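Local coordinates for Mgp-operon protein 3 (Mycoplasma pneumoniae, PDB 6RJ1) that probably serves as a surface adhesin, taking part in attachment of the bacterium to host cells through sugar recognition, at residues F864-N869 / D927-I932; K886-I891 / V942-Q947. All blocks are in the same frame, centred on the assembly; numbering follows the deposited sequence.

Interaction 1 of 2, residues F864-N869 / D927-I932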
# COMPACT_ATOMS: atom_id res chain seq x y z
N PHE A 864 -20.66 -4.15 -4.80
CA PHE A 864 -20.44 -5.50 -5.32
C PHE A 864 -18.99 -5.65 -5.75
O PHE A 864 -18.52 -4.90 -6.60
CB PHE A 864 -21.42 -5.83 -6.45
CG PHE A 864 -22.87 -5.85 -6.02
CD1 PHE A 864 -23.40 -6.95 -5.35
CD2 PHE A 864 -23.71 -4.78 -6.29
CE1 PHE A 864 -24.73 -6.96 -4.94
CE2 PHE A 864 -25.04 -4.79 -5.88
CZ PHE A 864 -25.55 -5.89 -5.21
N TYR A 865 -18.28 -6.59 -5.10
CA TYR A 865 -16.86 -6.88 -5.35
C TYR A 865 -16.72 -8.16 -6.16
O TYR A 865 -17.05 -9.24 -5.66
CB TYR A 865 -16.09 -6.99 -4.03
CG TYR A 865 -15.82 -5.66 -3.37
CD1 TYR A 865 -16.82 -5.01 -2.64
CD2 TYR A 865 -14.57 -5.06 -3.45
CE1 TYR A 865 -16.59 -3.77 -2.04
CE2 TYR A 865 -14.32 -3.83 -2.84
CZ TYR A 865 -15.33 -3.19 -2.14
OH TYR A 865 -15.08 -1.97 -1.55
N THR A 866 -16.27 -8.03 -7.41
CA THR A 866 -16.09 -9.15 -8.32
C THR A 866 -14.65 -9.63 -8.28
O THR A 866 -13.73 -8.83 -8.44
CB THR A 866 -16.62 -8.82 -9.71
OG1 THR A 866 -17.97 -8.35 -9.60
CG2 THR A 866 -16.58 -10.02 -10.65
N PHE A 867 -14.47 -10.92 -8.04
CA PHE A 867 -13.16 -11.57 -7.98
C PHE A 867 -13.04 -12.60 -9.09
O PHE A 867 -13.89 -13.48 -9.22
CB PHE A 867 -12.99 -12.25 -6.61
CG PHE A 867 -12.85 -11.25 -5.49
CD1 PHE A 867 -11.59 -10.78 -5.13
CD2 PHE A 867 -13.96 -10.79 -4.80
CE1 PHE A 867 -11.45 -9.85 -4.10
CE2 PHE A 867 -13.82 -9.86 -3.77
CZ PHE A 867 -12.56 -9.38 -3.44
N ASP A 868 -11.99 -12.49 -9.89
CA ASP A 868 -11.73 -13.35 -11.04
C ASP A 868 -10.50 -14.22 -10.76
O ASP A 868 -9.41 -13.69 -10.58
CB ASP A 868 -11.48 -12.46 -12.27
CG ASP A 868 -11.58 -13.10 -13.64
OD1 ASP A 868 -11.29 -14.32 -13.76
OD2 ASP A 868 -11.92 -12.38 -14.61
N ASN A 869 -10.67 -15.57 -10.74
CA ASN A 869 -9.59 -16.54 -10.53
C ASN A 869 -8.50 -16.52 -11.62
O ASN A 869 -7.37 -16.93 -11.35
CB ASN A 869 -10.15 -17.95 -10.34
CG ASN A 869 -10.85 -18.17 -9.01
OD1 ASN A 869 -10.76 -17.36 -8.08
ND2 ASN A 869 -11.55 -19.29 -8.89
N ASP A 927 -15.57 -21.75 -14.52
CA ASP A 927 -15.68 -20.92 -15.71
C ASP A 927 -14.94 -19.59 -15.69
O ASP A 927 -14.65 -19.06 -14.63
CB ASP A 927 -17.17 -20.67 -16.02
CG ASP A 927 -17.89 -21.84 -16.66
OD1 ASP A 927 -17.30 -22.49 -17.57
OD2 ASP A 927 -19.05 -22.09 -16.29
N ASP A 928 -14.67 -19.04 -16.89
CA ASP A 928 -14.01 -17.74 -17.04
C ASP A 928 -15.05 -16.65 -17.21
O ASP A 928 -15.86 -16.71 -18.12
CB ASP A 928 -13.00 -17.76 -18.19
CG ASP A 928 -11.81 -18.65 -17.91
OD1 ASP A 928 -11.08 -18.37 -16.92
OD2 ASP A 928 -11.61 -19.62 -18.67
N LEU A 929 -15.04 -15.68 -16.30
CA LEU A 929 -16.01 -14.60 -16.28
C LEU A 929 -15.76 -13.46 -17.28
O LEU A 929 -14.67 -12.87 -17.29
CB LEU A 929 -16.11 -14.07 -14.85
CG LEU A 929 -17.05 -12.91 -14.61
CD1 LEU A 929 -18.47 -13.37 -14.39
CD2 LEU A 929 -16.57 -12.11 -13.45
N THR A 930 -16.79 -13.12 -18.09
CA THR A 930 -16.77 -11.99 -19.04
C THR A 930 -17.17 -10.72 -18.26
O THR A 930 -16.63 -9.63 -18.50
CB THR A 930 -17.70 -12.27 -20.22
OG1 THR A 930 -17.30 -13.49 -20.84
CG2 THR A 930 -17.71 -11.16 -21.25
N GLY A 931 -18.11 -10.90 -17.34
CA GLY A 931 -18.62 -9.84 -16.49
C GLY A 931 -20.01 -10.12 -15.97
O GLY A 931 -20.61 -11.15 -16.29
N ILE A 932 -20.52 -9.20 -15.16
CA ILE A 932 -21.85 -9.25 -14.55
C ILE A 932 -22.64 -7.99 -14.90
O ILE A 932 -22.15 -6.87 -14.70
CB ILE A 932 -21.76 -9.51 -13.01
CG1 ILE A 932 -21.00 -10.82 -12.71
CG2 ILE A 932 -23.17 -9.54 -12.36
CD1 ILE A 932 -20.31 -10.86 -11.46

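Interaction 2 of 2, residues K886-I891 / V942-Q947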
# COMPACT_ATOMS: atom_id res chain seq x y z
N LYS A 886 -9.45 -20.82 -12.72
CA LYS A 886 -10.75 -20.86 -13.35
C LYS A 886 -11.81 -20.55 -12.31
O LYS A 886 -11.76 -21.08 -11.20
CB LYS A 886 -11.00 -22.27 -13.93
CG LYS A 886 -11.83 -22.28 -15.19
CD LYS A 886 -11.29 -23.30 -16.18
CE LYS A 886 -10.64 -22.64 -17.37
NZ LYS A 886 -9.46 -21.81 -17.00
N GLY A 887 -12.75 -19.70 -12.68
CA GLY A 887 -13.83 -19.33 -11.79
C GLY A 887 -13.88 -17.88 -11.41
O GLY A 887 -13.09 -17.06 -11.89
N TYR A 888 -14.81 -17.56 -10.52
CA TYR A 888 -15.08 -16.22 -10.02
C TYR A 888 -15.86 -16.31 -8.70
O TYR A 888 -16.46 -17.34 -8.41
CB TYR A 888 -15.88 -15.40 -11.06
CG TYR A 888 -17.16 -16.08 -11.53
CD1 TYR A 888 -17.15 -16.93 -12.63
CD2 TYR A 888 -18.37 -15.86 -10.88
CE1 TYR A 888 -18.32 -17.56 -13.06
CE2 TYR A 888 -19.54 -16.49 -11.30
CZ TYR A 888 -19.52 -17.33 -12.40
OH TYR A 888 -20.68 -17.96 -12.80
N ALA A 889 -15.89 -15.22 -7.95
CA ALA A 889 -16.64 -15.09 -6.70
C ALA A 889 -17.06 -13.63 -6.55
O ALA A 889 -16.37 -12.73 -7.05
CB ALA A 889 -15.77 -15.52 -5.53
N VAL A 890 -18.21 -13.38 -5.92
CA VAL A 890 -18.72 -12.02 -5.73
C VAL A 890 -19.09 -11.78 -4.25
O VAL A 890 -19.82 -12.57 -3.64
CB VAL A 890 -19.88 -11.65 -6.70
CG1 VAL A 890 -20.19 -10.16 -6.67
CG2 VAL A 890 -19.57 -12.10 -8.13
N ILE A 891 -18.59 -10.67 -3.69
CA ILE A 891 -18.88 -10.23 -2.32
C ILE A 891 -19.80 -9.00 -2.36
O ILE A 891 -19.60 -8.10 -3.17
CB ILE A 891 -17.58 -10.00 -1.50
CG1 ILE A 891 -16.98 -11.35 -1.04
CG2 ILE A 891 -17.80 -9.04 -0.31
CD1 ILE A 891 -15.55 -11.30 -0.46
N VAL A 942 -24.80 -13.08 -15.40
CA VAL A 942 -23.40 -13.45 -15.25
C VAL A 942 -22.91 -14.10 -16.56
O VAL A 942 -23.29 -15.23 -16.88
CB VAL A 942 -23.21 -14.32 -13.98
CG1 VAL A 942 -21.76 -14.76 -13.79
CG2 VAL A 942 -23.71 -13.59 -12.74
N ILE A 943 -22.11 -13.34 -17.33
CA ILE A 943 -21.55 -13.76 -18.63
C ILE A 943 -20.27 -14.57 -18.40
O ILE A 943 -19.39 -14.17 -17.64
CB ILE A 943 -21.32 -12.60 -19.65
CG1 ILE A 943 -22.32 -11.39 -19.48
CG2 ILE A 943 -21.31 -13.13 -21.07
CD1 ILE A 943 -23.85 -11.61 -19.56
N THR A 944 -20.17 -15.71 -19.09
CA THR A 944 -19.11 -16.69 -18.94
C THR A 944 -18.56 -17.20 -20.30
O THR A 944 -19.29 -17.28 -21.28
CB THR A 944 -19.65 -17.79 -18.00
OG1 THR A 944 -19.17 -17.55 -16.68
CG2 THR A 944 -19.34 -19.21 -18.46
N LYS A 945 -17.27 -17.55 -20.30
CA LYS A 945 -16.51 -18.11 -21.41
C LYS A 945 -15.98 -19.49 -21.00
O LYS A 945 -15.73 -19.75 -19.82
CB LYS A 945 -15.31 -17.22 -21.76
CG LYS A 945 -15.66 -15.89 -22.42
CD LYS A 945 -14.42 -15.00 -22.61
CE LYS A 945 -14.02 -14.20 -21.39
NZ LYS A 945 -12.93 -13.24 -21.70
N ASP A 946 -15.77 -20.36 -22.00
CA ASP A 946 -15.23 -21.72 -21.88
C ASP A 946 -14.65 -22.04 -23.27
O ASP A 946 -13.52 -22.52 -23.39
CB ASP A 946 -16.37 -22.69 -21.50
CG ASP A 946 -15.99 -24.16 -21.41
OD1 ASP A 946 -15.98 -24.84 -22.47
OD2 ASP A 946 -15.73 -24.64 -20.29
N GLN A 947 -15.45 -21.71 -24.29
CA GLN A 947 -15.28 -21.84 -25.74
C GLN A 947 -16.58 -21.25 -26.36
O GLN A 947 -16.69 -21.14 -27.59
CB GLN A 947 -15.01 -23.33 -26.15
CG GLN A 947 -16.04 -24.04 -27.04
CD GLN A 947 -17.20 -24.64 -26.27
OE1 GLN A 947 -17.82 -24.01 -25.40
NE2 GLN A 947 -17.53 -25.88 -26.60

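Interaction 1 of 2, residues F864-N869 / D927-I932
Apolar contact between T866 and the pair L929 and I932 makes up most of this buried interface, which covers 177 Å² in all. With OG1 beside the backbone N (chi1 -53°), the methyl CG2 of T866 is left anti to that N and extends from its strand to touch both partners: it lies 3.5 Å from L929 CD2 and 3.9 Å from I932 CD1. The hydroxyl branch of the same threonine also faces the isoleucine, with OG1 3.9 Å from I932 CD1. L929 and I932 thus receive one small side chain, each approaching it at a slant.

Polar groups meet more loosely. D868 OD2 comes within 3.9 Å of the carbonyl O of L929 without a bond, while its other oxygen, OD1, accepts the backbone N-H of G870, which ties the carboxylate to the turn after its own strand. D868 OD1 and D928 OD1 stand 5.1 Å apart, two like charges that would be expected to disfavour each other; K886, in a long, weak ion pair with D928, may offset this.

The axes of 864-868 and 928-932 come within 8.5 Å, their directions 142° apart; the two strands belong to separate sheets that meet through their side chains. T930 and G931 form a classic beta bulge opposite I943. Strands 851-857 and 888-896 flank 862-868 in its sheet, L929 and I932 reaching on to Y888 and V890 of the latter, whereas 928-933 is the edge strand of the next sheet, beside 939-945.

Interaction 2 of 2, residues K886-I891 / V942-Q947
V942 starts the contact by presenting its CG1 methyl to the phenol end of Y888. That branch is anti to the backbone N (chi1 179°) and sits 3.5 Å from Y888 OH and 3.7 Å from CZ of the same ring, with Y888 CE2 only slightly farther. The two side chains come at each other from opposite sheets, and the methyl meets the ring at a slant. I922, which V942 also touches, packs against Y888 as well, and Y956 adds a further neighbour to the valine. The next residue, I943, turns the other way, onto T930 and V953.

Such face-to-face packing of successive antiparallel sheets is consistent with neighbouring blades of a beta-propeller, the fold class to which the MgpC adhesin family belongs.

T944 again faces the tyrosine, whose CG lies between the backbone N and the carbonyl carbon (chi1 54°), carrying the ring across to this strand. The threonine side chain stands nearly square to that of Y888, with OG1 3.7 Å from CE1 on the tyrosine ring; this is a van der Waals approach. T944 also touches D927 and K952. K945, where the strand ends, forms a long, weak ion pair with D10 through its ammonium group.

In the fold
From the N terminus, the chain passes through strand 862-868, then 888-896, then 928-933 and finally 939-945. Interaction 1 closes a loop from the first of these to the third, and interaction 2 one from the second to the fourth, so the two closures cross rather than nest. Their centres lie about 5 Å apart. Within each sheet the contacts are joined through the backbone: Y865 N with I891 O on one side, D928 O with K945 N on the other, both probable hydrogen bonds. Together they hold the sheet that includes 851-857 against the one that continues through 952-959 and 962-965, probably adjacent propeller blades.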